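Side-chain contacts in endolysin B (PDB 3HC7), which hydrolyses the ester link between mycolic acids and the arabinogalactan-peptidoglycan of the mycobacterial cell wall, helping the phage lyse its host: residues Leu62-Lys67 / His104-Arg109; Gln90-His95 / Lys111-Trp116; Lys123-Ser128 / Glu149-Tyr154; Val181-Ile186 / Ile205-Arg210; Met188-Phe193 / Val201-Glu206. One frame throughout, in Å; residues are numbered along the deposited sequence.

Contact 1 (Leu62-Lys67 / His104-Arg109); sequences LQIELK and HRFLHR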
# COMPACT_ATOMS: atom_id res chain seq x y z
N LEU A 62 -14.48 -6.27 -4.87
CA LEU A 62 -15.64 -6.23 -5.76
C LEU A 62 -15.22 -6.40 -7.22
O LEU A 62 -15.73 -7.26 -7.93
CB LEU A 62 -16.40 -4.91 -5.57
CG LEU A 62 -17.82 -4.75 -6.14
CD1 LEU A 62 -18.35 -3.35 -5.90
CD2 LEU A 62 -17.86 -5.06 -7.62
N GLN A 63 -14.28 -5.56 -7.66
CA GLN A 63 -13.84 -5.55 -9.05
C GLN A 63 -13.18 -6.86 -9.46
O GLN A 63 -13.41 -7.35 -10.56
CB GLN A 63 -12.89 -4.38 -9.29
CG GLN A 63 -13.57 -3.03 -9.31
CD GLN A 63 -14.49 -2.87 -10.51
OE1 GLN A 63 -15.41 -2.05 -10.50
NE2 GLN A 63 -14.24 -3.66 -11.55
N ILE A 64 -12.36 -7.42 -8.58
CA ILE A 64 -11.68 -8.68 -8.86
C ILE A 64 -12.70 -9.78 -9.15
O ILE A 64 -12.56 -10.52 -10.13
CB ILE A 64 -10.77 -9.11 -7.70
CG1 ILE A 64 -9.49 -8.27 -7.71
CG2 ILE A 64 -10.44 -10.59 -7.82
CD1 ILE A 64 -8.60 -8.47 -6.48
N GLU A 65 -13.70 -9.89 -8.29
CA GLU A 65 -14.78 -10.85 -8.48
C GLU A 65 -15.47 -10.65 -9.82
O GLU A 65 -15.73 -11.61 -10.54
CB GLU A 65 -15.82 -10.71 -7.37
CG GLU A 65 -15.39 -11.26 -6.05
CD GLU A 65 -16.41 -11.00 -4.97
OE1 GLU A 65 -17.33 -10.18 -5.20
OE2 GLU A 65 -16.29 -11.61 -3.88
N LEU A 66 -15.77 -9.39 -10.14
CA LEU A 66 -16.47 -9.10 -11.38
C LEU A 66 -15.68 -9.59 -12.59
O LEU A 66 -16.10 -10.51 -13.29
CB LEU A 66 -16.74 -7.60 -11.51
CG LEU A 66 -17.75 -7.03 -10.51
CD1 LEU A 66 -18.02 -5.57 -10.82
CD2 LEU A 66 -19.03 -7.83 -10.55
N LYS A 67 -14.54 -8.95 -12.84
CA LYS A 67 -13.74 -9.26 -14.02
C LYS A 67 -13.41 -10.75 -14.11
O LYS A 67 -13.53 -11.35 -15.18
CB LYS A 67 -12.46 -8.43 -14.01
CG LYS A 67 -12.62 -7.03 -14.57
CD LYS A 67 -13.84 -6.31 -14.00
CE LYS A 67 -14.06 -4.97 -14.71
NZ LYS A 67 -15.28 -4.27 -14.22
N HIS A 104 -10.17 -16.54 -2.40
CA HIS A 104 -9.20 -17.61 -2.36
C HIS A 104 -9.26 -18.46 -3.61
O HIS A 104 -8.24 -18.98 -4.06
CB HIS A 104 -9.39 -18.48 -1.11
CG HIS A 104 -8.36 -19.56 -0.97
ND1 HIS A 104 -7.03 -19.28 -0.72
CD2 HIS A 104 -8.45 -20.91 -1.04
CE1 HIS A 104 -6.35 -20.41 -0.65
NE2 HIS A 104 -7.19 -21.41 -0.84
N ARG A 105 -10.45 -18.60 -4.18
CA ARG A 105 -10.63 -19.40 -5.39
C ARG A 105 -9.93 -18.78 -6.59
O ARG A 105 -9.77 -19.42 -7.62
CB ARG A 105 -12.12 -19.60 -5.70
CG ARG A 105 -12.87 -18.31 -6.03
CD ARG A 105 -14.37 -18.52 -5.93
NE ARG A 105 -15.10 -17.26 -6.01
CZ ARG A 105 -15.57 -16.74 -7.15
NH1 ARG A 105 -15.38 -17.39 -8.29
NH2 ARG A 105 -16.21 -15.58 -7.14
N PHE A 106 -9.51 -17.52 -6.47
CA PHE A 106 -8.78 -16.89 -7.57
C PHE A 106 -7.27 -16.99 -7.34
O PHE A 106 -6.49 -16.55 -8.17
CB PHE A 106 -9.17 -15.42 -7.75
CG PHE A 106 -10.63 -15.21 -8.03
CD1 PHE A 106 -11.21 -15.72 -9.19
CD2 PHE A 106 -11.43 -14.48 -7.16
CE1 PHE A 106 -12.56 -15.52 -9.45
CE2 PHE A 106 -12.77 -14.28 -7.41
CZ PHE A 106 -13.34 -14.81 -8.56
N LEU A 107 -6.87 -17.58 -6.22
CA LEU A 107 -5.45 -17.61 -5.87
C LEU A 107 -4.60 -18.21 -6.99
O LEU A 107 -3.56 -17.65 -7.35
CB LEU A 107 -5.21 -18.36 -4.56
CG LEU A 107 -3.74 -18.54 -4.17
CD1 LEU A 107 -3.00 -17.20 -4.22
CD2 LEU A 107 -3.60 -19.17 -2.79
N HIS A 108 -5.05 -19.33 -7.55
CA HIS A 108 -4.30 -20.01 -8.60
C HIS A 108 -4.20 -19.17 -9.87
O HIS A 108 -3.43 -19.50 -10.78
CB HIS A 108 -4.92 -21.38 -8.90
CG HIS A 108 -6.25 -21.30 -9.58
ND1 HIS A 108 -7.41 -20.95 -8.91
CD2 HIS A 108 -6.61 -21.52 -10.87
CE1 HIS A 108 -8.42 -20.95 -9.76
NE2 HIS A 108 -7.97 -21.29 -10.95
N ARG A 109 -4.96 -18.09 -9.94
CA ARG A 109 -4.95 -17.25 -11.13
C ARG A 109 -4.15 -15.96 -10.96
O ARG A 109 -3.93 -15.22 -11.92
CB ARG A 109 -6.38 -16.93 -11.58
CG ARG A 109 -7.10 -18.14 -12.11
CD ARG A 109 -8.59 -17.92 -12.10
NE ARG A 109 -9.01 -16.98 -13.14
CZ ARG A 109 -10.26 -16.56 -13.27
NH1 ARG A 109 -11.20 -16.98 -12.44
NH2 ARG A 109 -10.57 -15.70 -14.24
O HOH W 1 -16.40 -14.06 -4.39
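Ile64 is the first residue of 62-67 to reach the other segment: its CG2 meets CD2 of the Phe106 ring at 4.1 Å, the two side chains lying alongside and pointing opposite ways. With chi1 at -76° CG2 is the branch left to meet the ring, while CG1 carries CD1 another way; the residue also packs on Phe76 and Met78 of strand 76-81. One step on, Glu65 gives the same ring its backbone as well as its side chain, with CA 4.1 Å from Phe106 CE2 and an oblique approach. Farther out the contact turns polar at the carboxylate. OE2 accepts a bond from a water at 2.5 Å, and that water accepts one from Arg105 NH2, bridging the segments; Arg102 is the direct salt-bridge partner of Glu65. Arg105 in turn pairs with Asp69 and lays CG over the centre of a Phe106 face. A 3-10 turn before strand 110-116 is thus plugged by its phenylalanine against helix 50-70, which flanks the parallel sheet of an alpha/beta-hydrolase fold.

Contact 2 (Gln90-His95 / Lys111-Trp116); sequences QVLKHH and KKVIFW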
# COMPACT_ATOMS: atom_id res chain seq x y z
N GLN A 90 -3.80 -5.76 1.92
CA GLN A 90 -4.89 -6.27 2.74
C GLN A 90 -5.69 -7.31 1.98
O GLN A 90 -6.06 -8.35 2.54
CB GLN A 90 -5.81 -5.14 3.19
CG GLN A 90 -5.21 -4.32 4.31
CD GLN A 90 -5.23 -5.06 5.63
OE1 GLN A 90 -6.26 -5.56 6.06
NE2 GLN A 90 -4.08 -5.12 6.29
N VAL A 91 -5.97 -7.02 0.71
CA VAL A 91 -6.73 -7.92 -0.12
C VAL A 91 -5.98 -9.23 -0.28
O VAL A 91 -6.55 -10.30 -0.10
CB VAL A 91 -7.08 -7.30 -1.50
CG1 VAL A 91 -7.54 -8.36 -2.47
CG2 VAL A 91 -8.15 -6.25 -1.33
N LEU A 92 -4.69 -9.15 -0.57
CA LEU A 92 -3.86 -10.34 -0.72
C LEU A 92 -3.83 -11.16 0.56
O LEU A 92 -4.22 -12.33 0.57
CB LEU A 92 -2.43 -9.96 -1.12
CG LEU A 92 -1.39 -11.07 -1.30
CD1 LEU A 92 -1.88 -12.20 -2.21
CD2 LEU A 92 -0.11 -10.49 -1.86
N LYS A 93 -3.34 -10.55 1.64
CA LYS A 93 -3.14 -11.28 2.89
C LYS A 93 -4.42 -11.86 3.49
O LYS A 93 -4.44 -13.01 3.95
CB LYS A 93 -2.47 -10.39 3.94
CG LYS A 93 -2.12 -11.14 5.22
CD LYS A 93 -1.39 -10.27 6.24
CE LYS A 93 -1.25 -10.99 7.57
NZ LYS A 93 -0.37 -10.26 8.52
N HIS A 94 -5.50 -11.09 3.47
CA HIS A 94 -6.69 -11.48 4.21
C HIS A 94 -7.88 -11.88 3.38
O HIS A 94 -8.90 -12.24 3.94
CB HIS A 94 -7.11 -10.37 5.18
CG HIS A 94 -6.10 -10.10 6.26
ND1 HIS A 94 -5.54 -8.86 6.45
CD2 HIS A 94 -5.55 -10.92 7.18
CE1 HIS A 94 -4.69 -8.92 7.46
NE2 HIS A 94 -4.67 -10.16 7.92
N HIS A 95 -7.77 -11.79 2.05
CA HIS A 95 -8.90 -12.15 1.19
C HIS A 95 -8.56 -13.14 0.09
O HIS A 95 -9.41 -13.92 -0.33
CB HIS A 95 -9.61 -10.90 0.66
CG HIS A 95 -10.20 -10.05 1.74
ND1 HIS A 95 -9.54 -8.97 2.28
CD2 HIS A 95 -11.38 -10.13 2.40
CE1 HIS A 95 -10.29 -8.41 3.22
NE2 HIS A 95 -11.41 -9.10 3.31
N LYS A 111 -0.93 -13.97 -10.79
CA LYS A 111 0.41 -14.19 -11.31
C LYS A 111 1.44 -13.21 -10.77
O LYS A 111 2.59 -13.58 -10.52
CB LYS A 111 0.41 -14.15 -12.84
CG LYS A 111 -0.43 -15.24 -13.49
CD LYS A 111 -0.03 -16.62 -12.99
CE LYS A 111 -0.83 -17.71 -13.68
NZ LYS A 111 -0.53 -19.06 -13.13
N LYS A 112 1.04 -11.95 -10.59
CA LYS A 112 1.99 -10.91 -10.25
C LYS A 112 1.37 -9.85 -9.35
O LYS A 112 0.24 -9.42 -9.57
CB LYS A 112 2.51 -10.22 -11.51
CG LYS A 112 3.26 -11.12 -12.48
CD LYS A 112 3.56 -10.39 -13.77
CE LYS A 112 4.13 -11.34 -14.82
NZ LYS A 112 5.60 -11.48 -14.68
N VAL A 113 2.13 -9.43 -8.34
CA VAL A 113 1.71 -8.32 -7.50
C VAL A 113 2.83 -7.32 -7.41
O VAL A 113 3.99 -7.70 -7.27
CB VAL A 113 1.36 -8.77 -6.08
CG1 VAL A 113 0.75 -7.62 -5.31
CG2 VAL A 113 0.41 -9.93 -6.12
N ILE A 114 2.48 -6.04 -7.50
CA ILE A 114 3.45 -4.96 -7.38
C ILE A 114 3.09 -4.01 -6.25
O ILE A 114 1.97 -3.50 -6.20
CB ILE A 114 3.54 -4.13 -8.67
CG1 ILE A 114 4.14 -4.95 -9.80
CG2 ILE A 114 4.37 -2.87 -8.43
CD1 ILE A 114 3.96 -4.33 -11.16
N PHE A 115 4.05 -3.77 -5.36
CA PHE A 115 3.93 -2.74 -4.34
C PHE A 115 5.04 -1.70 -4.52
O PHE A 115 6.19 -2.05 -4.75
CB PHE A 115 4.08 -3.34 -2.95
CG PHE A 115 3.10 -4.44 -2.64
CD1 PHE A 115 1.79 -4.15 -2.30
CD2 PHE A 115 3.50 -5.77 -2.68
CE1 PHE A 115 0.89 -5.16 -2.00
CE2 PHE A 115 2.61 -6.78 -2.38
CZ PHE A 115 1.30 -6.48 -2.04
N TRP A 116 4.68 -0.43 -4.41
CA TRP A 116 5.67 0.63 -4.24
C TRP A 116 5.37 1.27 -2.89
O TRP A 116 4.20 1.49 -2.57
CB TRP A 116 5.55 1.72 -5.31
CG TRP A 116 5.69 1.30 -6.75
CD1 TRP A 116 6.85 1.21 -7.48
CD2 TRP A 116 4.62 1.00 -7.66
NE1 TRP A 116 6.56 0.84 -8.78
CE2 TRP A 116 5.21 0.71 -8.91
CE3 TRP A 116 3.23 0.94 -7.54
CZ2 TRP A 116 4.44 0.36 -10.03
CZ3 TRP A 116 2.48 0.60 -8.65
CH2 TRP A 116 3.09 0.31 -9.88
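Leu92 bridges helix 83-96 and strand 110-116 with a single methyl, CD2, which lies 4.3 Å from Val113 CG2 and equally far from Phe115 CZ. Its CG stands anti to the backbone N (chi1 179°), and chi2 of 50° for CD1 leaves CD2 roughly anti to CA, making CD2 the far end; it faces both side chains, which lie in directions nearly at right angles. At the aromatic partner the methyl comes to the ring edge, close to the ring plane. CG of Phe115 is anti to its carbonyl carbon (chi1 -57°), which presents the CZ edge to the leucine. Val113 and Phe115 project from the same side of the strand, and Val88 of the helix packs against both. The units joined belong to the beta-alpha-beta crossover 76-81, 83-96, 110-116; the side chain of Phe115 is about 9 Å from that of Ser82, an active-site residue. With no hydrogen bond across the segments and all three touching residues buried, cohesion is purely apolar, relying on fit and exclusion of water.

Contact 3 (Lys123-Ser128 / Glu149-Tyr154); sequences KGFAHS and ENLEQY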
# COMPACT_ATOMS: atom_id res chain seq x y z
N LYS A 123 9.22 -8.35 5.97
CA LYS A 123 10.57 -8.08 6.46
C LYS A 123 11.64 -8.60 5.49
O LYS A 123 11.63 -9.77 5.11
CB LYS A 123 10.78 -8.71 7.84
CG LYS A 123 11.95 -8.11 8.61
CD LYS A 123 12.70 -9.16 9.42
CE LYS A 123 11.77 -9.97 10.31
NZ LYS A 123 12.52 -11.03 11.05
N GLY A 124 12.55 -7.72 5.09
CA GLY A 124 13.68 -8.10 4.26
C GLY A 124 13.34 -8.40 2.81
O GLY A 124 14.19 -8.85 2.04
N PHE A 125 12.10 -8.12 2.42
CA PHE A 125 11.63 -8.36 1.07
C PHE A 125 11.56 -7.04 0.28
O PHE A 125 10.63 -6.26 0.48
CB PHE A 125 10.25 -9.00 1.14
CG PHE A 125 9.76 -9.57 -0.16
CD1 PHE A 125 9.74 -10.94 -0.36
CD2 PHE A 125 9.29 -8.74 -1.17
CE1 PHE A 125 9.28 -11.47 -1.55
CE2 PHE A 125 8.84 -9.27 -2.37
CZ PHE A 125 8.83 -10.64 -2.56
N ALA A 126 12.52 -6.80 -0.62
CA ALA A 126 12.52 -5.56 -1.40
C ALA A 126 13.25 -5.66 -2.74
O ALA A 126 14.16 -6.47 -2.92
CB ALA A 126 13.11 -4.43 -0.58
N HIS A 127 12.84 -4.81 -3.69
CA HIS A 127 13.45 -4.77 -5.02
C HIS A 127 13.82 -3.34 -5.37
O HIS A 127 13.14 -2.40 -4.97
CB HIS A 127 12.48 -5.31 -6.08
CG HIS A 127 12.10 -6.74 -5.89
ND1 HIS A 127 10.88 -7.12 -5.36
CD2 HIS A 127 12.77 -7.89 -6.16
CE1 HIS A 127 10.82 -8.44 -5.31
NE2 HIS A 127 11.95 -8.93 -5.79
N SER A 128 14.90 -3.19 -6.13
CA SER A 128 15.34 -1.87 -6.58
C SER A 128 14.49 -1.39 -7.74
O SER A 128 14.06 -2.19 -8.58
CB SER A 128 16.81 -1.91 -7.00
OG SER A 128 17.22 -0.67 -7.55
N GLU A 149 3.69 -11.71 4.95
CA GLU A 149 4.65 -12.71 5.40
C GLU A 149 4.72 -13.90 4.43
O GLU A 149 3.75 -14.19 3.73
CB GLU A 149 4.31 -13.18 6.81
CG GLU A 149 2.82 -13.37 7.08
CD GLU A 149 2.54 -13.90 8.48
OE1 GLU A 149 1.34 -14.06 8.82
OE2 GLU A 149 3.50 -14.15 9.23
N ASN A 150 5.88 -14.54 4.38
CA ASN A 150 6.04 -15.79 3.63
C ASN A 150 5.62 -15.69 2.18
O ASN A 150 5.10 -16.65 1.62
CB ASN A 150 5.24 -16.90 4.30
CG ASN A 150 5.57 -17.05 5.76
OD1 ASN A 150 4.71 -17.40 6.58
ND2 ASN A 150 6.83 -16.79 6.11
N LEU A 151 5.84 -14.53 1.57
CA LEU A 151 5.40 -14.32 0.20
C LEU A 151 6.10 -15.30 -0.73
O LEU A 151 5.49 -15.82 -1.66
CB LEU A 151 5.67 -12.87 -0.24
CG LEU A 151 4.79 -11.79 0.39
CD1 LEU A 151 5.21 -10.40 -0.06
CD2 LEU A 151 3.32 -12.04 0.07
N GLU A 152 7.37 -15.55 -0.46
CA GLU A 152 8.19 -16.42 -1.30
C GLU A 152 7.66 -17.85 -1.34
O GLU A 152 8.15 -18.67 -2.11
CB GLU A 152 9.65 -16.41 -0.82
CG GLU A 152 9.88 -17.07 0.54
CD GLU A 152 9.45 -16.20 1.72
OE1 GLU A 152 9.39 -14.96 1.55
OE2 GLU A 152 9.20 -16.75 2.81
N GLN A 153 6.66 -18.14 -0.51
CA GLN A 153 6.13 -19.49 -0.41
C GLN A 153 4.99 -19.78 -1.39
O GLN A 153 4.52 -20.91 -1.49
CB GLN A 153 5.71 -19.80 1.03
CG GLN A 153 6.71 -20.67 1.82
CD GLN A 153 8.17 -20.25 1.67
OE1 GLN A 153 8.62 -19.86 0.59
NE2 GLN A 153 8.92 -20.34 2.76
N TYR A 154 4.57 -18.76 -2.14
CA TYR A 154 3.46 -18.91 -3.07
C TYR A 154 3.87 -18.91 -4.55
O TYR A 154 5.00 -18.56 -4.89
CB TYR A 154 2.41 -17.84 -2.81
CG TYR A 154 1.89 -17.86 -1.40
CD1 TYR A 154 0.76 -18.59 -1.07
CD2 TYR A 154 2.52 -17.15 -0.39
CE1 TYR A 154 0.27 -18.62 0.22
CE2 TYR A 154 2.04 -17.17 0.91
CZ TYR A 154 0.91 -17.90 1.21
OH TYR A 154 0.41 -17.94 2.48
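Two loops flanking the edge strand 157-161 of the central parallel sheet meet here, the one following strand 110-116 and the one that runs into 157-161 itself through a short 3-10 turn, 151-153. Phe125 and Leu151 carry the contact, their side chains crossing at about a right angle. Leu151 CD1 stands over the middle of one Phe125 face, 4.3 Å from the ring centroid and only 5° off the normal, a well-centred CH-pi contact. Its CB adds a second touch, 4.1 Å from Phe125 CE1. The ring reaches this position because CG of Phe125 is anti to the backbone N (chi1 -168°), which carries it toward the turn. Glu152 comes to the ring edge: OE1 lies near the ring plane, 4.5 Å from Phe125 CD1, while the hydrogen bond of that oxygen goes to Gln122 NE2. The same Gln122 takes the backbone N-H of Leu151 on OE1, so one amide ties the turn to the residues just before 123-128. Beyond the pair, Phe125 packs on Val158 and Asp160, and His127 is bonded through ND1 to the backbone N of Asp160, laying the loop along the edge strand 157-161.

Contact 4 (Val181-Ile186 / Ile205-Arg210); sequences VAIGRI and IELGQR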
# COMPACT_ATOMS: atom_id res chain seq x y z
N VAL A 181 7.50 6.09 16.09
CA VAL A 181 7.01 5.05 15.19
C VAL A 181 5.59 4.62 15.59
O VAL A 181 4.72 4.46 14.74
CB VAL A 181 7.97 3.84 15.15
CG1 VAL A 181 7.31 2.65 14.48
CG2 VAL A 181 9.26 4.21 14.43
N ALA A 182 5.36 4.45 16.89
CA ALA A 182 4.04 4.04 17.37
C ALA A 182 2.98 5.07 17.01
O ALA A 182 1.85 4.73 16.64
CB ALA A 182 4.07 3.80 18.88
N ILE A 183 3.33 6.35 17.12
CA ILE A 183 2.35 7.39 16.87
C ILE A 183 2.06 7.48 15.37
O ILE A 183 0.92 7.68 14.95
CB ILE A 183 2.80 8.73 17.47
CG1 ILE A 183 2.69 8.64 19.00
CG2 ILE A 183 1.94 9.86 16.94
CD1 ILE A 183 2.79 9.95 19.70
N GLY A 184 3.09 7.27 14.56
CA GLY A 184 2.89 7.07 13.14
C GLY A 184 1.90 5.96 12.82
O GLY A 184 1.01 6.13 11.97
N ARG A 185 2.04 4.81 13.47
CA ARG A 185 1.08 3.72 13.24
C ARG A 185 -0.30 4.15 13.69
O ARG A 185 -1.29 3.86 13.04
CB ARG A 185 1.47 2.44 13.98
CG ARG A 185 2.18 1.42 13.13
CD ARG A 185 2.24 0.06 13.80
NE ARG A 185 2.81 0.13 15.13
CZ ARG A 185 4.11 -0.03 15.38
NH1 ARG A 185 4.96 -0.27 14.40
NH2 ARG A 185 4.54 0.05 16.63
N ILE A 186 -0.37 4.87 14.81
CA ILE A 186 -1.66 5.33 15.30
C ILE A 186 -2.38 6.18 14.24
O ILE A 186 -3.56 5.97 13.95
CB ILE A 186 -1.50 6.10 16.61
CG1 ILE A 186 -1.32 5.10 17.75
CG2 ILE A 186 -2.70 7.02 16.85
CD1 ILE A 186 -0.86 5.71 19.04
N ILE A 205 -4.11 7.32 24.56
CA ILE A 205 -4.32 6.96 25.95
C ILE A 205 -3.84 5.54 26.21
O ILE A 205 -3.14 5.28 27.19
CB ILE A 205 -5.80 7.11 26.35
CG1 ILE A 205 -6.12 8.60 26.57
CG2 ILE A 205 -6.11 6.32 27.62
CD1 ILE A 205 -7.58 8.94 26.37
N GLU A 206 -4.22 4.63 25.33
CA GLU A 206 -3.77 3.25 25.44
C GLU A 206 -2.23 3.16 25.37
O GLU A 206 -1.60 2.43 26.14
CB GLU A 206 -4.42 2.38 24.37
CG GLU A 206 -4.36 0.89 24.66
N LEU A 207 -1.64 3.93 24.46
CA LEU A 207 -0.18 3.96 24.30
C LEU A 207 0.53 4.42 25.57
O LEU A 207 1.52 3.82 25.99
CB LEU A 207 0.25 4.86 23.14
CG LEU A 207 1.76 4.93 22.88
CD1 LEU A 207 2.30 3.56 22.51
CD2 LEU A 207 2.09 5.93 21.79
N GLY A 208 0.03 5.50 26.16
CA GLY A 208 0.67 6.08 27.33
C GLY A 208 2.08 6.56 27.03
O GLY A 208 2.32 7.18 25.99
N GLN A 209 3.01 6.25 27.92
CA GLN A 209 4.42 6.60 27.78
C GLN A 209 4.76 8.06 28.01
O GLN A 209 5.64 8.36 28.76
CB GLN A 209 4.99 6.12 26.46
CG GLN A 209 4.90 4.67 26.34
CD GLN A 209 5.54 4.16 25.12
OE1 GLN A 209 5.23 3.08 24.68
NE2 GLN A 209 6.45 4.90 24.57
N ARG A 210 4.08 8.96 27.33
CA ARG A 210 4.37 10.39 27.42
C ARG A 210 3.07 11.18 27.53
O ARG A 210 2.01 10.66 27.20
CB ARG A 210 5.14 10.86 26.19
CG ARG A 210 6.34 10.02 25.86
CD ARG A 210 7.27 10.76 24.93
NE ARG A 210 8.34 9.89 24.44
CZ ARG A 210 9.26 10.29 23.57
NH1 ARG A 210 9.24 11.53 23.10
NH2 ARG A 210 10.19 9.44 23.16
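Leu207 is the bump of this contact, its forked end resting on a patch of helix 179-189 formed by Ala182, Ile183 and Ile186. The short Ala182 side chain lets both leucine methyls come close to the helix: its CB is 4.0 Å from Leu207 CD1 and 4.1 Å from CD2. CD2 is shared more widely, meeting Ile183 CG1 at 3.9 Å and Ile186 CD1 at 4.0 Å, so that the two isoleucines form the higher ground beside the alanine. Ile183 crosses the leucine at about a right angle, whereas Ile186 runs obliquely to it. Leu207 has CG anti to its backbone N (chi1 -179°), which carries the fork out from the last turn of its helix; Gly208 then leaves helical geometry with positive phi. Tyr179 also packs on Leu207, and Leu218, Ala219 and Ile222 of helix 212-230 press on Ile183. The arrangement is that of apolar helix-helix packing: helices 179-189, 200-207 and 212-230 pack together, falling in sequence between the active-site residues Asp166 and His240 but lying away from the catalytic residues.

Contact 5 (Met188-Phe193 / Val201-Glu206); sequences MKASGF and VAQLIE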
# COMPACT_ATOMS: atom_id res chain seq x y z
N MET A 188 -1.96 6.30 10.98
CA MET A 188 -2.38 5.50 9.84
C MET A 188 -3.61 4.61 10.09
O MET A 188 -4.39 4.36 9.17
CB MET A 188 -1.22 4.68 9.31
CG MET A 188 -0.17 5.51 8.60
SD MET A 188 1.21 4.48 8.11
CE MET A 188 0.35 3.01 7.59
N LYS A 189 -3.79 4.15 11.33
CA LYS A 189 -4.92 3.25 11.66
C LYS A 189 -6.17 3.94 12.20
O LYS A 189 -7.23 3.32 12.32
CB LYS A 189 -4.46 2.20 12.68
CG LYS A 189 -3.35 1.30 12.17
CD LYS A 189 -2.58 0.69 13.33
CE LYS A 189 -3.47 -0.16 14.22
NZ LYS A 189 -2.66 -0.82 15.29
N ALA A 190 -6.07 5.22 12.54
CA ALA A 190 -7.14 5.91 13.25
C ALA A 190 -8.37 6.15 12.39
O ALA A 190 -8.26 6.33 11.18
CB ALA A 190 -6.62 7.24 13.81
N SER A 191 -9.54 6.17 13.02
CA SER A 191 -10.79 6.50 12.34
C SER A 191 -10.97 8.02 12.24
O SER A 191 -11.80 8.50 11.46
CB SER A 191 -11.98 5.90 13.10
OG SER A 191 -11.99 6.35 14.45
N GLY A 192 -10.19 8.75 13.02
CA GLY A 192 -10.28 10.21 13.14
C GLY A 192 -9.45 10.62 14.35
O GLY A 192 -8.92 9.77 15.06
N PHE A 193 -9.34 11.92 14.62
CA PHE A 193 -8.49 12.39 15.71
C PHE A 193 -9.18 12.22 17.05
O PHE A 193 -8.58 11.78 18.03
CB PHE A 193 -8.11 13.87 15.52
CG PHE A 193 -6.77 14.22 16.07
CD1 PHE A 193 -5.63 14.11 15.28
CD2 PHE A 193 -6.63 14.64 17.38
CE1 PHE A 193 -4.37 14.42 15.80
CE2 PHE A 193 -5.38 14.96 17.89
CZ PHE A 193 -4.25 14.84 17.10
N VAL A 201 -6.89 10.02 19.74
CA VAL A 201 -6.85 10.31 21.17
C VAL A 201 -7.06 9.06 22.04
O VAL A 201 -6.40 8.88 23.06
CB VAL A 201 -7.86 11.42 21.57
CG1 VAL A 201 -8.05 11.46 23.08
CG2 VAL A 201 -7.39 12.78 21.06
N ALA A 202 -7.98 8.19 21.62
CA ALA A 202 -8.20 6.93 22.34
C ALA A 202 -6.93 6.08 22.31
O ALA A 202 -6.50 5.54 23.33
CB ALA A 202 -9.34 6.16 21.71
N GLN A 203 -6.33 5.98 21.13
CA GLN A 203 -5.09 5.25 20.96
C GLN A 203 -3.92 5.84 21.74
O GLN A 203 -3.08 5.09 22.26
CB GLN A 203 -4.74 5.11 19.47
CG GLN A 203 -5.76 4.27 18.69
CD GLN A 203 -5.34 4.02 17.25
OE1 GLN A 203 -4.42 3.25 16.98
NE2 GLN A 203 -6.03 4.67 16.32
N LEU A 204 -3.85 7.17 21.82
CA LEU A 204 -2.79 7.81 22.59
C LEU A 204 -2.88 7.41 24.05
O LEU A 204 -1.87 7.18 24.71
CB LEU A 204 -2.84 9.34 22.44
CG LEU A 204 -2.35 9.89 21.10
CD1 LEU A 204 -2.47 11.42 21.06
CD2 LEU A 204 -0.90 9.45 20.85
N ILE A 205 -4.11 7.32 24.56
CA ILE A 205 -4.32 6.96 25.95
C ILE A 205 -3.84 5.54 26.21
O ILE A 205 -3.14 5.28 27.19
CB ILE A 205 -5.80 7.11 26.35
CG1 ILE A 205 -6.12 8.60 26.57
CG2 ILE A 205 -6.11 6.32 27.62
CD1 ILE A 205 -7.58 8.94 26.37
N GLU A 206 -4.22 4.63 25.33
CA GLU A 206 -3.77 3.25 25.44
C GLU A 206 -2.23 3.16 25.37
O GLU A 206 -1.60 2.43 26.14
CB GLU A 206 -4.42 2.38 24.37
CG GLU A 206 -4.36 0.89 24.66
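Phe193 O accepts a hydrogen bond from Val201 N at 3.0 Å, with an N-H...O angle of 156° and the donor nearly in line with the C=O bond. The same carbonyl oxygen lies 3.4 Å from Val201 CG2, and this methyl also reaches Phe193 CD2 at 4.2 Å, obliquely to the ring. The other half of the contact is the Gln203 amide nitrogen against Ala190: NE2 approaches Ala190 CA at 3.5 Å and its CB at 3.6 Å. Gln203 is extended beyond CG, CG itself lying anti to the carbonyl carbon (chi1 -65°), which carries the amide across to the end of helix 179-189. There its NE2 is held by a hydrogen bond to Asp198 O. In the next shell, backbone bonds join Ser191 to Asp198 and Gly192 to Val200, closing the connection between the helices. The Phe193 ring, meanwhile, packs on Ile216, Ala219 and Ile223, fastening the connection between helices 179-189 and 200-207 to helix 212-230.

Overall arrangement
Contacts 1 and 2 belong to the layers around the central sheet and touch through Ile64 and Val91; contact 3 meets contact 2 through Leu92 and Leu151, so the three form a continuous chain of packing. Contacts 4 and 5 lie apart, their centres about 37 and 33 Å from that of contact 1. Contact 4 joins helices 179-189 and 200-207 directly, contact 5 the end of the first and the connection after it to the second. Burial sorts the chemistry: contacts 2 and 4 are buried and wholly apolar, contact 1 adds a water bridge outside a buried aromatic core, contact 3 is partly buried with an exposed glutamate at its border, and the surface contact 5 is the one with a direct hydrogen bond between its segments.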